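Local coordinates for amidohydrolase 3 domain-containing protein (Pyrococcus furiosus, PDB 3ICJ) that probably hydrolyses carbon-nitrogen bonds other than peptide bonds, using a two-zinc centre in an amidohydrolase-family fold, at residues G90-P95 with D498-K503; L102-L107 with H222-A227; L215-Y220 with L249-E254. One frame throughout, in Å; residues are numbered along the deposited sequence.

Contact 1. Residues G90-P95 with D498-K503; sequences GKFVMP and DRDPLK
F92 lays one face of its ring over the backbone of D500, with R499 C coming in obliquely, where the chain has left strand 494-497, the antiparallel partner of strand 92-102, and folds into an Asx turn with a type I turn from D500 to K503. The loop has reversed: 498-501 runs only 37° from the direction of 91-94. Followed outward, F92 CB meets P501 CD at 3.9 Å. CG, anti to its own carbonyl carbon (chi1 -62°), lies 3.9 Å from D500 CA. On one flank CD2 approaches R499 C at 3.5 Å, and CE2 comes equally near D500 N. On the other flank CE1 touches D500 CG at 3.7 Å, and CZ, at the tip, lies by D500 CB. D500 thus spans one ring face, its CB making a CH-pi contact 4.0 Å from the F92 centroid and its carboxylate stacked almost parallel to the ring. D498 O lies instead at the ring edge, in plane. Further along, M94 SD slides past P501 CB, and K91 runs alongside D498 without their charges meeting. The D500 carboxylate is held by Y46 OH and by its turn: L502 N donates to D500 OD2 over 3.0 Å, from above the carboxylate plane.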
ATOM      1  N   GLY A  90     -21.751 -11.430  23.094  1.00 35.94           N
ATOM      2  CA  GLY A  90     -22.387 -10.283  22.453  1.00 31.41           C
ATOM      3  C   GLY A  90     -21.472  -9.428  21.591  1.00 33.97           C
ATOM      4  O   GLY A  90     -21.925  -8.442  21.014  1.00 37.33           O
ATOM      5  N   LYS A  91     -20.192  -9.797  21.499  1.00 37.64           N
ATOM      6  CA  LYS A  91     -19.224  -9.051  20.694  1.00 37.84           C
ATOM      7  C   LYS A  91     -19.467  -9.241  19.203  1.00 38.40           C
ATOM      8  O   LYS A  91     -20.210 -10.138  18.782  1.00 36.93           O
ATOM      9  CB  LYS A  91     -17.782  -9.436  21.041  1.00 36.68           C
ATOM     10  CG  LYS A  91     -17.259  -8.780  22.316  1.00 35.56           C
ATOM     11  CD  LYS A  91     -15.803  -9.174  22.554  1.00 44.31           C
ATOM     12  CE  LYS A  91     -15.427  -9.077  24.017  1.00 52.47           C
ATOM     13  NZ  LYS A  91     -16.107 -10.140  24.816  1.00 59.99           N
ATOM     14  N   PHE A  92     -18.827  -8.396  18.407  1.00 35.58           N
ATOM     15  CA  PHE A  92     -18.997  -8.421  16.953  1.00 38.79           C
ATOM     16  C   PHE A  92     -17.784  -9.013  16.231  1.00 36.50           C
ATOM     17  O   PHE A  92     -16.647  -8.799  16.640  1.00 42.11           O
ATOM     18  CB  PHE A  92     -19.321  -7.018  16.427  1.00 36.72           C
ATOM     19  CG  PHE A  92     -20.612  -6.447  16.980  1.00 43.08           C
ATOM     20  CD1 PHE A  92     -21.801  -6.562  16.263  1.00 46.31           C
ATOM     21  CD2 PHE A  92     -20.641  -5.813  18.220  1.00 41.45           C
ATOM     22  CE1 PHE A  92     -23.005  -6.061  16.783  1.00 35.73           C
ATOM     23  CE2 PHE A  92     -21.832  -5.300  18.738  1.00 49.53           C
ATOM     24  CZ  PHE A  92     -23.013  -5.424  18.015  1.00 46.13           C
ATOM     25  N   VAL A  93     -18.040  -9.790  15.182  1.00 36.49           N
ATOM     26  CA  VAL A  93     -16.976 -10.314  14.323  1.00 38.29           C
ATOM     27  C   VAL A  93     -17.184  -9.755  12.899  1.00 33.57           C
ATOM     28  O   VAL A  93     -18.318  -9.525  12.483  1.00 34.63           O
ATOM     29  CB  VAL A  93     -16.954 -11.863  14.328  1.00 36.97           C
ATOM     30  CG1 VAL A  93     -15.862 -12.420  13.430  1.00 32.80           C
ATOM     31  CG2 VAL A  93     -16.769 -12.418  15.754  1.00 37.57           C
ATOM     32  N   MET A  94     -16.094  -9.529  12.169  1.00 33.98           N
ATOM     33  CA  MET A  94     -16.175  -9.155  10.734  1.00 29.97           C
ATOM     34  C   MET A  94     -14.956  -9.706   9.969  1.00 35.73           C
ATOM     35  O   MET A  94     -13.924 -10.002  10.597  1.00 34.81           O
ATOM     36  CB  MET A  94     -16.303  -7.610  10.585  1.00 33.44           C
ATOM     37  CG  MET A  94     -15.034  -6.761  10.930  1.00 33.43           C
ATOM     38  SD  MET A  94     -15.137  -4.990  10.449  1.00 28.99           S
ATOM     39  CE  MET A  94     -14.559  -5.090   8.749  1.00 36.58           C
ATOM     40  N   PRO A  95     -15.050  -9.837   8.619  1.00 30.55           N
ATOM     41  CA  PRO A  95     -13.858 -10.218   7.858  1.00 34.29           C
ATOM     42  C   PRO A  95     -12.746  -9.206   8.123  1.00 36.12           C
ATOM     43  O   PRO A  95     -13.025  -7.994   8.264  1.00 31.09           O
ATOM     44  CB  PRO A  95     -14.329 -10.129   6.393  1.00 33.67           C
ATOM     45  CG  PRO A  95     -15.829 -10.281   6.473  1.00 36.85           C
ATOM     46  CD  PRO A  95     -16.199  -9.555   7.731  1.00 34.04           C
ATOM     47  N   ASP A 498     -15.540  -4.848  20.003  1.00 36.04           N
ATOM     48  CA  ASP A 498     -16.477  -4.547  21.092  1.00 41.91           C
ATOM     49  C   ASP A 498     -17.750  -3.849  20.610  1.00 41.60           C
ATOM     50  O   ASP A 498     -18.826  -4.123  21.120  1.00 40.47           O
ATOM     51  CB  ASP A 498     -15.806  -3.685  22.170  1.00 45.55           C
ATOM     52  CG  ASP A 498     -14.748  -4.438  22.948  1.00 48.17           C
ATOM     53  OD1 ASP A 498     -14.824  -5.684  23.030  1.00 49.58           O
ATOM     54  OD2 ASP A 498     -13.835  -3.777  23.479  1.00 56.59           O
ATOM     55  N   ARG A 499     -17.610  -2.938  19.648  1.00 42.54           N
ATOM     56  CA  ARG A 499     -18.737  -2.167  19.104  1.00 48.33           C
ATOM     57  C   ARG A 499     -19.147  -2.672  17.716  1.00 46.86           C
ATOM     58  O   ARG A 499     -18.335  -3.264  17.004  1.00 41.89           O
ATOM     59  CB  ARG A 499     -18.379  -0.671  19.023  1.00 50.84           C
ATOM     60  CG  ARG A 499     -17.057  -0.398  18.304  1.00 65.52           C
ATOM     61  CD  ARG A 499     -16.982   0.958  17.602  1.00 81.22           C
ATOM     62  NE  ARG A 499     -15.654   1.195  17.016  1.00 90.21           N
ATOM     63  CZ  ARG A 499     -15.251   0.760  15.820  1.00 90.58           C
ATOM     64  NH1 ARG A 499     -14.022   1.034  15.397  1.00 88.48           N
ATOM     65  NH2 ARG A 499     -16.064   0.052  15.043  1.00 88.58           N
ATOM     66  N   ASP A 500     -20.409  -2.437  17.347  1.00 46.76           N
ATOM     67  CA  ASP A 500     -20.910  -2.714  15.996  1.00 41.12           C
ATOM     68  C   ASP A 500     -20.147  -1.881  14.970  1.00 40.15           C
ATOM     69  O   ASP A 500     -20.156  -0.650  15.051  1.00 38.74           O
ATOM     70  CB  ASP A 500     -22.402  -2.379  15.892  1.00 39.68           C
ATOM     71  CG  ASP A 500     -23.078  -3.022  14.685  1.00 40.39           C
ATOM     72  OD1 ASP A 500     -24.316  -3.139  14.715  1.00 34.56           O
ATOM     73  OD2 ASP A 500     -22.399  -3.419  13.712  1.00 40.53           O
ATOM     74  N   PRO A 501     -19.496  -2.554  13.995  1.00 39.37           N
ATOM     75  CA  PRO A 501     -18.821  -1.809  12.938  1.00 40.75           C
ATOM     76  C   PRO A 501     -19.764  -1.040  12.002  1.00 41.86           C
ATOM     77  O   PRO A 501     -19.295  -0.165  11.293  1.00 45.53           O
ATOM     78  CB  PRO A 501     -18.030  -2.895  12.179  1.00 43.47           C
ATOM     79  CG  PRO A 501     -18.738  -4.185  12.473  1.00 38.75           C
ATOM     80  CD  PRO A 501     -19.239  -4.010  13.892  1.00 35.93           C
ATOM     81  N   LEU A 502     -21.068  -1.335  12.014  1.00 41.79           N
ATOM     82  CA  LEU A 502     -22.034  -0.583  11.198  1.00 47.15           C
ATOM     83  C   LEU A 502     -22.647   0.670  11.859  1.00 52.11           C
ATOM     84  O   LEU A 502     -23.352   1.435  11.194  1.00 54.67           O
ATOM     85  CB  LEU A 502     -23.129  -1.499  10.638  1.00 46.03           C
ATOM     86  CG  LEU A 502     -22.721  -2.334   9.415  1.00 45.83           C
ATOM     87  CD1 LEU A 502     -23.926  -3.027   8.807  1.00 47.33           C
ATOM     88  CD2 LEU A 502     -22.061  -1.473   8.368  1.00 37.27           C
ATOM     89  N   LYS A 503     -22.359   0.887  13.144  1.00 58.04           N
ATOM     90  CA  LYS A 503     -22.900   2.034  13.903  1.00 58.90           C
ATOM     91  C   LYS A 503     -22.132   3.355  13.741  1.00 60.29           C
ATOM     92  O   LYS A 503     -20.915   3.376  13.541  1.00 59.11           O
ATOM     93  CB  LYS A 503     -23.027   1.673  15.387  1.00 60.31           C
ATOM     94  CG  LYS A 503     -24.452   1.693  15.948  1.00 70.57           C
ATOM     95  CD  LYS A 503     -25.469   0.927  15.100  1.00 73.33           C
ATOM     96  CE  LYS A 503     -26.889   1.366  15.467  1.00 82.40           C
ATOM     97  NZ  LYS A 503     -27.940   0.783  14.584  1.00 85.50           N
TER

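Contact 2. Residues L102-L107 with H222-A227. With ZN (zinc ion), chain B.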
ATOM      1  N   LEU A 102       0.061  -1.614  -0.656  1.00 41.14           N
ATOM      2  CA  LEU A 102       1.003  -0.936   0.209  1.00 37.36           C
ATOM      3  C   LEU A 102       2.436  -1.433   0.014  1.00 43.28           C
ATOM      4  O   LEU A 102       2.689  -2.399  -0.721  1.00 38.39           O
ATOM      5  CB  LEU A 102       0.564  -0.994   1.691  1.00 38.40           C
ATOM      6  CG  LEU A 102       0.129  -2.307   2.339  1.00 49.79           C
ATOM      7  CD1 LEU A 102       1.303  -3.272   2.391  1.00 45.93           C
ATOM      8  CD2 LEU A 102      -0.383  -2.023   3.748  1.00 40.94           C
ATOM      9  N   HIS A 103       3.366  -0.796   0.715  1.00 42.14           N
ATOM     10  CA  HIS A 103       4.777  -1.144   0.593  1.00 41.35           C
ATOM     11  C   HIS A 103       5.278  -1.557   1.952  1.00 32.73           C
ATOM     12  O   HIS A 103       5.633  -0.710   2.773  1.00 37.38           O
ATOM     13  CB  HIS A 103       5.560   0.033   0.030  1.00 39.70           C
ATOM     14  CG  HIS A 103       5.016   0.534  -1.271  1.00 48.50           C
ATOM     15  ND1 HIS A 103       5.451   0.058  -2.490  1.00 52.60           N
ATOM     16  CD2 HIS A 103       4.049   1.444  -1.544  1.00 49.26           C
ATOM     17  CE1 HIS A 103       4.784   0.661  -3.459  1.00 44.26           C
ATOM     18  NE2 HIS A 103       3.924   1.501  -2.912  1.00 52.57           N
ATOM     19  N   LEU A 104       5.282  -2.873   2.194  1.00 37.74           N
ATOM     20  CA  LEU A 104       5.630  -3.434   3.507  1.00 37.23           C
ATOM     21  C   LEU A 104       7.055  -3.086   3.926  1.00 37.22           C
ATOM     22  O   LEU A 104       7.298  -2.808   5.097  1.00 40.95           O
ATOM     23  CB  LEU A 104       5.482  -4.976   3.525  1.00 35.02           C
ATOM     24  CG  LEU A 104       4.108  -5.609   3.550  1.00 42.72           C
ATOM     25  CD1 LEU A 104       4.225  -7.125   3.622  1.00 38.53           C
ATOM     26  CD2 LEU A 104       3.329  -5.083   4.739  1.00 40.28           C
ATOM     27  N   ASP A 105       8.002  -3.130   2.984  1.00 38.35           N
ATOM     28  CA  ASP A 105       9.395  -2.767   3.308  1.00 39.57           C
ATOM     29  C   ASP A 105       9.522  -1.290   3.732  1.00 40.47           C
ATOM     30  O   ASP A 105      10.118  -0.969   4.775  1.00 36.74           O
ATOM     31  CB  ASP A 105      10.380  -3.127   2.162  1.00 40.08           C
ATOM     32  CG  ASP A 105       9.897  -2.680   0.755  1.00 48.20           C
ATOM     33  OD1 ASP A 105       8.796  -2.086   0.584  1.00 42.95           O
ATOM     34  OD2 ASP A 105      10.642  -2.958  -0.210  1.00 42.16           O
ATOM     35  N   GLU A 106       8.953  -0.404   2.923  1.00 32.42           N
ATOM     36  CA  GLU A 106       8.946   1.033   3.210  1.00 36.39           C
ATOM     37  C   GLU A 106       8.161   1.378   4.475  1.00 33.07           C
ATOM     38  O   GLU A 106       8.582   2.245   5.237  1.00 39.88           O
ATOM     39  CB  GLU A 106       8.392   1.819   2.022  1.00 39.03           C
ATOM     40  CG  GLU A 106       9.324   1.895   0.821  1.00 57.24           C
ATOM     41  CD  GLU A 106       8.771   2.787  -0.285  1.00 74.61           C
ATOM     42  OE1 GLU A 106       8.478   2.273  -1.388  1.00 79.84           O
ATOM     43  OE2 GLU A 106       8.618   4.007  -0.045  1.00 86.45           O
ATOM     44  N   LEU A 107       7.028   0.706   4.708  1.00 35.84           N
ATOM     45  CA  LEU A 107       6.289   0.893   5.963  1.00 35.29           C
ATOM     46  C   LEU A 107       7.172   0.513   7.152  1.00 37.68           C
ATOM     47  O   LEU A 107       7.244   1.253   8.121  1.00 35.57           O
ATOM     48  CB  LEU A 107       4.965   0.106   6.009  1.00 35.99           C
ATOM     49  CG  LEU A 107       4.200   0.074   7.356  1.00 39.37           C
ATOM     50  CD1 LEU A 107       3.867   1.483   7.930  1.00 36.85           C
ATOM     51  CD2 LEU A 107       2.915  -0.779   7.250  1.00 34.86           C
ATOM     52  N   HIS A 222      13.538  -7.691   8.713  1.00 37.54           N
ATOM     53  CA  HIS A 222      13.199  -6.906   9.886  1.00 36.46           C
ATOM     54  C   HIS A 222      12.130  -5.837   9.578  1.00 38.85           C
ATOM     55  O   HIS A 222      11.147  -5.714  10.309  1.00 34.98           O
ATOM     56  CB  HIS A 222      14.460  -6.280  10.476  1.00 39.56           C
ATOM     57  CG  HIS A 222      14.261  -5.754  11.861  1.00 54.23           C
ATOM     58  ND1 HIS A 222      13.712  -4.516  12.114  1.00 49.70           N
ATOM     59  CD2 HIS A 222      14.511  -6.309  13.070  1.00 59.34           C
ATOM     60  CE1 HIS A 222      13.645  -4.325  13.418  1.00 46.70           C
ATOM     61  NE2 HIS A 222      14.124  -5.397  14.021  1.00 59.57           N
ATOM     62  N   TYR A 223      12.323  -5.086   8.496  1.00 36.81           N
ATOM     63  CA  TYR A 223      11.322  -4.100   8.035  1.00 38.10           C
ATOM     64  C   TYR A 223       9.966  -4.729   7.791  1.00 37.74           C
ATOM     65  O   TYR A 223       8.938  -4.222   8.247  1.00 37.31           O
ATOM     66  CB  TYR A 223      11.805  -3.372   6.759  1.00 38.60           C
ATOM     67  CG  TYR A 223      13.035  -2.497   7.002  1.00 37.09           C
ATOM     68  CD1 TYR A 223      13.210  -1.843   8.223  1.00 37.42           C
ATOM     69  CD2 TYR A 223      14.014  -2.325   6.022  1.00 45.69           C
ATOM     70  CE1 TYR A 223      14.317  -1.042   8.468  1.00 49.19           C
ATOM     71  CE2 TYR A 223      15.135  -1.517   6.262  1.00 49.42           C
ATOM     72  CZ  TYR A 223      15.273  -0.886   7.488  1.00 46.88           C
ATOM     73  OH  TYR A 223      16.355  -0.087   7.754  1.00 58.77           O
ATOM     74  N   ILE A 224       9.969  -5.846   7.077  1.00 32.75           N
ATOM     75  CA  ILE A 224       8.744  -6.529   6.748  1.00 32.32           C
ATOM     76  C   ILE A 224       8.054  -7.039   8.011  1.00 33.27           C
ATOM     77  O   ILE A 224       6.841  -6.887   8.145  1.00 35.43           O
ATOM     78  CB  ILE A 224       8.983  -7.673   5.711  1.00 34.16           C
ATOM     79  CG1 ILE A 224       9.370  -7.053   4.363  1.00 37.10           C
ATOM     80  CG2 ILE A 224       7.738  -8.552   5.583  1.00 32.59           C
ATOM     81  CD1 ILE A 224      10.053  -8.028   3.391  1.00 41.75           C
ATOM     82  N   GLU A 225       8.826  -7.618   8.937  1.00 31.69           N
ATOM     83  CA  GLU A 225       8.248  -8.044  10.225  1.00 36.27           C
ATOM     84  C   GLU A 225       7.682  -6.905  11.092  1.00 37.76           C
ATOM     85  O   GLU A 225       6.634  -7.088  11.732  1.00 39.45           O
ATOM     86  CB  GLU A 225       9.219  -8.888  11.038  1.00 32.28           C
ATOM     87  CG  GLU A 225       9.396 -10.306  10.487  1.00 41.04           C
ATOM     88  CD  GLU A 225      10.315 -11.172  11.346  1.00 51.64           C
ATOM     89  OE1 GLU A 225       9.857 -12.214  11.869  1.00 52.62           O
ATOM     90  OE2 GLU A 225      11.502 -10.817  11.481  1.00 54.93           O
ATOM     91  N   SER A 226       8.351  -5.751  11.109  1.00 36.88           N
ATOM     92  CA  SER A 226       7.806  -4.557  11.801  1.00 33.81           C
ATOM     93  C   SER A 226       6.485  -4.062  11.194  1.00 31.46           C
ATOM     94  O   SER A 226       5.556  -3.738  11.949  1.00 33.11           O
ATOM     95  CB  SER A 226       8.800  -3.387  11.830  1.00 33.84           C
ATOM     96  OG  SER A 226      10.038  -3.780  12.387  1.00 44.71           O
ATOM     97  N   ALA A 227       6.421  -3.963   9.857  1.00 32.39           N
ATOM     98  CA  ALA A 227       5.179  -3.629   9.130  1.00 35.90           C
ATOM     99  C   ALA A 227       4.047  -4.608   9.417  1.00 34.86           C
ATOM    100  O   ALA A 227       2.906  -4.198   9.639  1.00 35.19           O
ATOM    101  CB  ALA A 227       5.427  -3.574   7.617  1.00 34.41           C
TER
HETATM  102 ZN    ZN B 601       2.383   2.706  -4.139  0.50 50.64          ZN
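A227 presses its CB against the first turn of helix 104-112, and this is the tight part of the contact. The methyl sits 3.2 Å from L104 O, a close approach of a carbon to a helix carbonyl, and is flanked by two leucines. L104 CD2 reaches A227 CB at 3.9 Å. L107 gets there by another route: with its CG turned opposite its backbone N (chi1 172°), CD2 comes within 3.8 Å of A227 CB. One turn before A227 on helix 217-233, Y223 CB meets D105 O at 3.5 Å, while the phenol leads away. The packing is slacker round I224, whose CG2 stays 4.3 Å from L104 CD1 although the two backbones are close, D105 and I224 CA atoms being 5.1 Å apart. The exposed side carries E106, whose bond to CB points away from helix 217-233, and H222, whose ND1 is hydrogen-bonded to E112. H103, the N-cap residue, turns away from helix 217-233 and binds zinc through NE2 at 2.3 Å, joining H101, carboxylated K296 and D434; H101 and H103 form the HxH pair at the end of the first barrel strand that marks amidohydrolases. The contact thus packs the helix that begins right after a zinc ligand against helix 217-233. L104 and D105 also rest on F241 of strand 236-244, and I224 reaches on to A251 and L255 of helix 246-257.

Contact 3. Residues L215-Y220 with L249-E254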
ATOM      1  N   LEU A 215      21.379  -1.643   2.213  1.00 33.27           N
ATOM      2  CA  LEU A 215      20.492  -2.508   3.002  1.00 33.13           C
ATOM      3  C   LEU A 215      20.639  -3.983   2.606  1.00 27.88           C
ATOM      4  O   LEU A 215      20.865  -4.298   1.449  1.00 28.21           O
ATOM      5  CB  LEU A 215      19.038  -2.054   2.875  1.00 32.53           C
ATOM      6  CG  LEU A 215      18.781  -0.624   3.371  1.00 35.85           C
ATOM      7  CD1 LEU A 215      17.358  -0.209   3.056  1.00 37.20           C
ATOM      8  CD2 LEU A 215      19.084  -0.467   4.854  1.00 37.77           C
ATOM      9  N   THR A 216      20.546  -4.874   3.584  1.00 34.03           N
ATOM     10  CA  THR A 216      20.765  -6.304   3.355  1.00 37.74           C
ATOM     11  C   THR A 216      19.428  -7.038   3.372  1.00 38.51           C
ATOM     12  O   THR A 216      18.395  -6.438   3.694  1.00 34.15           O
ATOM     13  CB  THR A 216      21.689  -6.938   4.428  1.00 40.07           C
ATOM     14  OG1 THR A 216      21.029  -6.918   5.703  1.00 34.93           O
ATOM     15  CG2 THR A 216      23.027  -6.214   4.512  1.00 46.22           C
ATOM     16  N   VAL A 217      19.455  -8.325   3.022  1.00 35.68           N
ATOM     17  CA  VAL A 217      18.277  -9.201   3.129  1.00 35.83           C
ATOM     18  C   VAL A 217      17.740  -9.229   4.574  1.00 32.47           C
ATOM     19  O   VAL A 217      16.547  -9.074   4.779  1.00 30.32           O
ATOM     20  CB  VAL A 217      18.564 -10.631   2.601  1.00 35.93           C
ATOM     21  CG1 VAL A 217      17.437 -11.616   2.994  1.00 31.74           C
ATOM     22  CG2 VAL A 217      18.767 -10.593   1.085  1.00 33.91           C
ATOM     23  N   LYS A 218      18.630  -9.379   5.559  1.00 34.25           N
ATOM     24  CA  LYS A 218      18.251  -9.322   6.981  1.00 37.37           C
ATOM     25  C   LYS A 218      17.548  -8.010   7.367  1.00 35.81           C
ATOM     26  O   LYS A 218      16.540  -8.035   8.083  1.00 33.98           O
ATOM     27  CB  LYS A 218      19.476  -9.515   7.886  1.00 34.08           C
ATOM     28  CG  LYS A 218      19.765 -10.938   8.332  1.00 58.68           C
ATOM     29  CD  LYS A 218      21.093 -11.019   9.105  1.00 71.03           C
ATOM     30  CE  LYS A 218      21.093 -10.211  10.415  1.00 72.20           C
ATOM     31  NZ  LYS A 218      20.550 -10.989  11.567  1.00 74.28           N
ATOM     32  N   ASP A 219      18.070  -6.872   6.894  1.00 32.22           N
ATOM     33  CA  ASP A 219      17.404  -5.573   7.118  1.00 34.45           C
ATOM     34  C   ASP A 219      15.975  -5.612   6.563  1.00 33.81           C
ATOM     35  O   ASP A 219      15.036  -5.173   7.238  1.00 34.00           O
ATOM     36  CB  ASP A 219      18.129  -4.419   6.437  1.00 32.60           C
ATOM     37  CG  ASP A 219      19.507  -4.147   6.995  1.00 37.55           C
ATOM     38  OD1 ASP A 219      19.744  -4.337   8.205  1.00 34.91           O
ATOM     39  OD2 ASP A 219      20.353  -3.688   6.203  1.00 36.02           O
ATOM     40  N   TYR A 220      15.802  -6.158   5.360  1.00 34.71           N
ATOM     41  CA  TYR A 220      14.456  -6.240   4.763  1.00 32.66           C
ATOM     42  C   TYR A 220      13.500  -7.155   5.508  1.00 31.52           C
ATOM     43  O   TYR A 220      12.321  -6.815   5.633  1.00 31.90           O
ATOM     44  CB  TYR A 220      14.484  -6.640   3.288  1.00 34.62           C
ATOM     45  CG  TYR A 220      14.708  -5.481   2.361  1.00 34.45           C
ATOM     46  CD1 TYR A 220      15.995  -5.028   2.088  1.00 39.33           C
ATOM     47  CD2 TYR A 220      13.636  -4.819   1.772  1.00 29.31           C
ATOM     48  CE1 TYR A 220      16.217  -3.950   1.234  1.00 42.70           C
ATOM     49  CE2 TYR A 220      13.845  -3.729   0.901  1.00 43.74           C
ATOM     50  CZ  TYR A 220      15.147  -3.308   0.641  1.00 43.32           C
ATOM     51  OH  TYR A 220      15.383  -2.241  -0.201  1.00 42.40           O
ATOM     52  N   LEU A 249      11.953  -9.509  -2.083  1.00 34.89           N
ATOM     53  CA  LEU A 249      11.611 -10.896  -2.456  1.00 32.30           C
ATOM     54  C   LEU A 249      12.461 -11.944  -1.735  1.00 32.80           C
ATOM     55  O   LEU A 249      11.909 -12.892  -1.182  1.00 35.53           O
ATOM     56  CB  LEU A 249      11.647 -11.121  -3.981  1.00 33.78           C
ATOM     57  CG  LEU A 249      11.182 -12.512  -4.470  1.00 34.12           C
ATOM     58  CD1 LEU A 249       9.717 -12.766  -4.105  1.00 31.93           C
ATOM     59  CD2 LEU A 249      11.347 -12.636  -5.961  1.00 36.37           C
ATOM     60  N   LYS A 250      13.788 -11.770  -1.724  1.00 31.86           N
ATOM     61  CA  LYS A 250      14.670 -12.688  -0.992  1.00 37.42           C
ATOM     62  C   LYS A 250      14.260 -12.773   0.479  1.00 37.08           C
ATOM     63  O   LYS A 250      14.249 -13.859   1.053  1.00 33.05           O
ATOM     64  CB  LYS A 250      16.146 -12.270  -1.084  1.00 31.70           C
ATOM     65  CG  LYS A 250      16.862 -12.547  -2.397  1.00 39.82           C
ATOM     66  CD  LYS A 250      18.368 -12.335  -2.194  1.00 37.87           C
ATOM     67  CE  LYS A 250      19.186 -12.587  -3.468  1.00 47.07           C
ATOM     68  NZ  LYS A 250      18.506 -11.971  -4.644  1.00 53.16           N
ATOM     69  N   ALA A 251      13.880 -11.632   1.070  1.00 37.52           N
ATOM     70  CA  ALA A 251      13.385 -11.598   2.451  1.00 33.51           C
ATOM     71  C   ALA A 251      12.045 -12.314   2.642  1.00 36.55           C
ATOM     72  O   ALA A 251      11.847 -12.987   3.648  1.00 32.52           O
ATOM     73  CB  ALA A 251      13.274 -10.138   2.953  1.00 30.19           C
ATOM     74  N   LEU A 252      11.120 -12.135   1.699  1.00 34.47           N
ATOM     75  CA  LEU A 252       9.815 -12.785   1.772  1.00 32.08           C
ATOM     76  C   LEU A 252       9.886 -14.318   1.651  1.00 31.93           C
ATOM     77  O   LEU A 252       9.197 -15.010   2.403  1.00 35.76           O
ATOM     78  CB  LEU A 252       8.855 -12.216   0.699  1.00 34.18           C
ATOM     79  CG  LEU A 252       8.288 -10.793   0.900  1.00 33.77           C
ATOM     80  CD1 LEU A 252       7.573 -10.351  -0.351  1.00 30.70           C
ATOM     81  CD2 LEU A 252       7.312 -10.705   2.100  1.00 36.96           C
ATOM     82  N   PHE A 253      10.702 -14.844   0.730  1.00 30.30           N
ATOM     83  CA  PHE A 253      10.888 -16.316   0.609  1.00 30.85           C
ATOM     84  C   PHE A 253      11.458 -16.851   1.925  1.00 35.33           C
ATOM     85  O   PHE A 253      11.050 -17.912   2.409  1.00 32.84           O
ATOM     86  CB  PHE A 253      11.874 -16.684  -0.504  1.00 32.03           C
ATOM     87  CG  PHE A 253      11.305 -16.628  -1.907  1.00 34.99           C
ATOM     88  CD1 PHE A 253      10.083 -17.213  -2.222  1.00 36.24           C
ATOM     89  CD2 PHE A 253      12.040 -16.055  -2.935  1.00 34.81           C
ATOM     90  CE1 PHE A 253       9.588 -17.178  -3.541  1.00 36.08           C
ATOM     91  CE2 PHE A 253      11.555 -16.022  -4.239  1.00 36.74           C
ATOM     92  CZ  PHE A 253      10.328 -16.583  -4.545  1.00 33.25           C
ATOM     93  N   GLU A 254      12.400 -16.116   2.500  1.00 32.20           N
ATOM     94  CA  GLU A 254      13.025 -16.559   3.771  1.00 36.61           C
ATOM     95  C   GLU A 254      12.035 -16.551   4.950  1.00 34.57           C
ATOM     96  O   GLU A 254      11.914 -17.547   5.688  1.00 36.90           O
ATOM     97  CB  GLU A 254      14.280 -15.745   4.078  1.00 36.26           C
ATOM     98  CG  GLU A 254      15.131 -16.322   5.210  1.00 35.56           C
ATOM     99  CD  GLU A 254      16.542 -15.765   5.246  1.00 38.09           C
ATOM    100  OE1 GLU A 254      17.040 -15.473   6.361  1.00 43.43           O
ATOM    101  OE2 GLU A 254      17.168 -15.647   4.174  1.00 39.91           O
TER
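Y220 meets A251 through its CB, 3.7 Å from A251 CB, and the aromatic ring then leads away from helix 246-257. At the edge of that ring, in its plane, lies T216 O, one turn back, and the hydroxyl is hydrogen-bonded to N211 O. A second flat group, the D219 carboxylate, belongs to the capping box that starts helix 217-233: T216 N donates to D219 OD2 over 2.9 Å, arriving 36° out of the carboxylate plane, and D219 N returns a bond to T216 OG1 at 3.2 Å. R135 forms a salt bridge to the same OD2. In the opposing helix the F253 ring has L249 CD1 over one face, offset toward the rim, on the side of that helix that packs on strand 290-294.

V217, the first residue of its helix, makes the largest share of the contact. Its torsion (chi1 168°) sends the two methyls to different neighbours. CG2 touches K250 CD at 3.7 Å, the valine and lysine side chains crossing at about a right angle. V217 CG1 lies 4.0 Å from A251 N and 4.2 Å from E254 OE2.

Across the interface the touching atoms are thus mostly carbon, even where the residue is charged. K250 contributes its methylene chain, and its NZ makes a weak, long ion pair with E246. The chemistry implies a helix pair joined by aliphatic carbons, with the E254 OE1 to K221 NZ salt bridge adding a charged tie between the same two helices beside them.

Contacts 2 and 3 share helix 217-233 and lie 11 Å apart between centres; they touch, D105 OD2 standing 3.5 Å from Y220 CE2 and I224 CD1 3.9 Å from A251 CB. Contact 2 is fully buried and reaches a zinc ligand, whereas contact 3 is partly buried and includes a lysine and a glutamate near the surface. Contact 1 is remote, about 28 Å from contact 2 between centres, yet strand 92-102 leads from it directly into helix 104-112. Chemistry follows place: alanine and leucine against backbone in the core, alanine and valine beside lysine and glutamate farther out, and an aromatic ring over the loop that ends the modelled chain in contact 1.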